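Local coordinates for protein sensory rhodopsin transducer (Thermotoga maritima, PDB 1NC7) that binds magnesium ions and may act as a transducer in sensory signalling, although its function has not been established, at residues V45-L50 with S116-G121. Numbering follows the deposited sequence.
With EDO (1,2-ethanediol), chain O.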
ATOM      1  N   VAL D  45      11.321  10.366 -16.325  1.00 14.74           N
ATOM      2  CA  VAL D  45      10.788  11.611 -15.800  1.00 12.71           C
ATOM      3  C   VAL D  45       9.871  11.183 -14.660  1.00 10.40           C
ATOM      4  O   VAL D  45       9.303  10.091 -14.696  1.00  9.77           O
ATOM      5  CB  VAL D  45       9.959  12.384 -16.855  1.00 14.54           C
ATOM      6  CG1 VAL D  45      10.848  12.796 -18.021  1.00 15.08           C
ATOM      7  CG2 VAL D  45       8.805  11.525 -17.344  1.00 16.44           C
ATOM      8  N   SER D  46       9.758  12.018 -13.636  1.00  7.86           N
ATOM      9  CA  SER D  46       8.887  11.705 -12.511  1.00  6.62           C
ATOM     10  C   SER D  46       7.468  11.590 -13.050  1.00  7.34           C
ATOM     11  O   SER D  46       7.076  12.321 -13.958  1.00  7.40           O
ATOM     12  CB  SER D  46       8.957  12.810 -11.459  1.00  7.56           C
ATOM     13  OG  SER D  46      10.242  12.863 -10.868  1.00  7.00           O
ATOM     14  N   HIS D  47       6.691  10.673 -12.490  1.00  5.92           N
ATOM     15  CA  HIS D  47       5.331  10.491 -12.964  1.00  6.20           C
ATOM     16  C   HIS D  47       4.529   9.617 -12.025  1.00  5.47           C
ATOM     17  O   HIS D  47       5.021   9.152 -11.002  1.00  6.48           O
ATOM     18  CB  HIS D  47       5.336   9.824 -14.343  1.00  7.25           C
ATOM     19  CG  HIS D  47       5.891   8.431 -14.337  1.00  9.97           C
ATOM     20  ND1 HIS D  47       7.239   8.167 -14.444  1.00  9.29           N
ATOM     21  CD2 HIS D  47       5.282   7.229 -14.202  1.00 10.62           C
ATOM     22  CE1 HIS D  47       7.438   6.861 -14.375  1.00 12.16           C
ATOM     23  NE2 HIS D  47       6.266   6.270 -14.226  1.00 11.24           N
ATOM     24  N   GLU D  48       3.270   9.422 -12.389  1.00  6.54           N
ATOM     25  CA  GLU D  48       2.385   8.543 -11.650  1.00  6.18           C
ATOM     26  C   GLU D  48       1.761   7.676 -12.718  1.00  5.61           C
ATOM     27  O   GLU D  48       1.501   8.140 -13.830  1.00  6.45           O
ATOM     28  CB  GLU D  48       1.291   9.309 -10.908  1.00  7.53           C
ATOM     29  CG  GLU D  48       1.796  10.085  -9.712  1.00 11.91           C
ATOM     30  CD  GLU D  48       0.697  10.414  -8.724  1.00 14.36           C
ATOM     31  OE1 GLU D  48      -0.402  10.805  -9.166  1.00 17.87           O
ATOM     32  OE2 GLU D  48       0.933  10.287  -7.503  1.00 12.29           O
ATOM     33  N   SER D  49       1.564   6.407 -12.391  1.00  6.06           N
ATOM     34  CA  SER D  49       0.951   5.483 -13.323  1.00  7.06           C
ATOM     35  C   SER D  49      -0.299   4.923 -12.674  1.00  6.08           C
ATOM     36  O   SER D  49      -0.236   4.317 -11.602  1.00  5.72           O
ATOM     37  CB  SER D  49       1.906   4.337 -13.670  1.00 10.10           C
ATOM     38  OG  SER D  49       3.003   4.794 -14.447  1.00 13.20           O
ATOM     39  N   LEU D  50      -1.442   5.163 -13.306  1.00  5.02           N
ATOM     40  CA  LEU D  50      -2.697   4.629 -12.805  1.00  4.21           C
ATOM     41  C   LEU D  50      -2.828   3.322 -13.561  1.00  4.52           C
ATOM     42  O   LEU D  50      -3.085   3.315 -14.767  1.00  5.99           O
ATOM     43  CB  LEU D  50      -3.868   5.554 -13.142  1.00  5.48           C
ATOM     44  CG  LEU D  50      -5.244   5.039 -12.707  1.00  6.26           C
ATOM     45  CD1 LEU D  50      -5.274   4.847 -11.194  1.00  8.35           C
ATOM     46  CD2 LEU D  50      -6.319   6.026 -13.140  1.00  8.34           C
ATOM     47  N   SER D 116       0.769   4.174  -8.660  1.00  4.27           N
ATOM     48  CA  SER D 116       2.168   4.192  -8.269  1.00  3.75           C
ATOM     49  C   SER D 116       2.820   5.488  -8.697  1.00  5.46           C
ATOM     50  O   SER D 116       2.479   6.055  -9.729  1.00  5.94           O
ATOM     51  CB  SER D 116       2.904   3.016  -8.903  1.00  6.14           C
ATOM     52  OG  SER D 116       2.270   1.805  -8.551  1.00  5.73           O
ATOM     53  N   ARG D 117       3.759   5.961  -7.891  1.00  3.63           N
ATOM     54  CA  ARG D 117       4.455   7.192  -8.211  1.00  3.64           C
ATOM     55  C   ARG D 117       5.959   6.987  -8.251  1.00  4.84           C
ATOM     56  O   ARG D 117       6.523   6.304  -7.399  1.00  3.56           O
ATOM     57  CB  ARG D 117       4.139   8.276  -7.174  1.00  3.94           C
ATOM     58  CG  ARG D 117       4.861   9.599  -7.443  1.00  4.77           C
ATOM     59  CD  ARG D 117       4.672  10.566  -6.294  1.00  6.33           C
ATOM     60  NE  ARG D 117       3.259  10.757  -6.000  1.00  7.05           N
ATOM     61  CZ  ARG D 117       2.799  11.414  -4.941  1.00  6.41           C
ATOM     62  NH1 ARG D 117       3.644  11.950  -4.071  1.00  7.56           N
ATOM     63  NH2 ARG D 117       1.492  11.525  -4.748  1.00  6.65           N
ATOM     64  N   LEU D 118       6.588   7.564  -9.270  1.00  4.95           N
ATOM     65  CA  LEU D 118       8.037   7.534  -9.401  1.00  4.46           C
ATOM     66  C   LEU D 118       8.473   8.985  -9.231  1.00  5.08           C
ATOM     67  O   LEU D 118       8.082   9.859 -10.010  1.00  6.37           O
ATOM     68  CB  LEU D 118       8.483   7.044 -10.781  1.00  6.19           C
ATOM     69  CG  LEU D 118       9.990   7.233 -11.019  1.00  7.00           C
ATOM     70  CD1 LEU D 118      10.780   6.296 -10.111  1.00  8.27           C
ATOM     71  CD2 LEU D 118      10.324   6.963 -12.479  1.00  9.50           C
ATOM     72  N   ASP D 119       9.260   9.242  -8.194  1.00  4.89           N
ATOM     73  CA  ASP D 119       9.763  10.580  -7.925  1.00  6.05           C
ATOM     74  C   ASP D 119      11.260  10.451  -8.162  1.00  5.49           C
ATOM     75  O   ASP D 119      11.962   9.801  -7.385  1.00  5.95           O
ATOM     76  CB  ASP D 119       9.489  10.969  -6.472  1.00  7.02           C
ATOM     77  CG  ASP D 119       9.724  12.441  -6.203  1.00  7.44           C
ATOM     78  OD1 ASP D 119      10.466  13.085  -6.977  1.00  8.51           O
ATOM     79  OD2 ASP D 119       9.172  12.951  -5.204  1.00 10.60           O
ATOM     80  N   VAL D 120      11.740  11.051  -9.242  1.00  6.54           N
ATOM     81  CA  VAL D 120      13.148  10.950  -9.583  1.00  7.77           C
ATOM     82  C   VAL D 120      13.778  12.300  -9.885  1.00  8.08           C
ATOM     83  O   VAL D 120      13.098  13.249 -10.262  1.00 10.39           O
ATOM     84  CB  VAL D 120      13.331  10.013 -10.802  1.00 10.11           C
ATOM     85  CG1 VAL D 120      12.652  10.616 -12.024  1.00 10.31           C
ATOM     86  CG2 VAL D 120      14.807   9.772 -11.068  1.00 11.43           C
ATOM     87  N   GLY D 121      15.091  12.372  -9.699  1.00  8.55           N
ATOM     88  CA  GLY D 121      15.822  13.594  -9.964  1.00  9.97           C
ATOM     89  C   GLY D 121      17.283  13.232 -10.105  1.00 10.90           C
ATOM     90  O   GLY D 121      17.634  12.053 -10.061  1.00 10.21           O
TER
HETATM   91  C1  EDO O1301       4.176  12.938   0.407  1.00 18.34           C
HETATM   92  O1  EDO O1301       4.258  14.353   0.147  1.00 20.74           O
HETATM   93  C2  EDO O1301       3.726  12.226  -0.827  1.00 15.76           C
HETATM   94  O2  EDO O1301       2.484  12.719  -1.424  1.00 12.40           O
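Antiparallel pairing of strands 47-54 and 110-121 within the eight-stranded antiparallel sheet of this Anabaena sensory rhodopsin transducer homologue places H47 opposite L118, E48 opposite R117 and S49 opposite S116. H47 and L118 form a hydrogen-bonded pair, L118 N giving to H47 O at 2.8 Å and H47 N to L118 O at 3.0 Å; S49 and S116 are joined in the same two-bond way. Between them lies the non-hydrogen-bonded pair of E48 and R117, whose side chains run side by side. R117 turns its guanidinium edge to a single carboxylate oxygen: NE reaches E48 OE2 at 2.8 Å and NH2 reaches it at 3.1 Å, both from one face of the carboxylate, whose plane is turned 38° from the guanidinium. The bend at chi3 (-54°) turns NE toward E48 OE2. D33, on strand 28-34 beyond the intervening strand 124-135, is a second anionic partner of R117 NH2, while E48 OE1 accepts from the backbone N of Y35, so both carboxylate oxygens of buried E48 have donors. On the other face of the sheet, L118 CB sits over the H47 ring, 4.1 Å from its centroid, a CH-pi contact flanked by L118 CD2 at the ring's CE1. A nearly straight bond from H47 ND1 to V45 O, 2.8 Å long and lying in the ring plane, fixes the rotation of the imidazole. Where strand 47-54 gives way to the preceding loop, a side chain replaces the backbone acceptor: V120 N donates to S46 OG at 2.9 Å, and that hydroxyl is also hydrogen-bonded to G39 O.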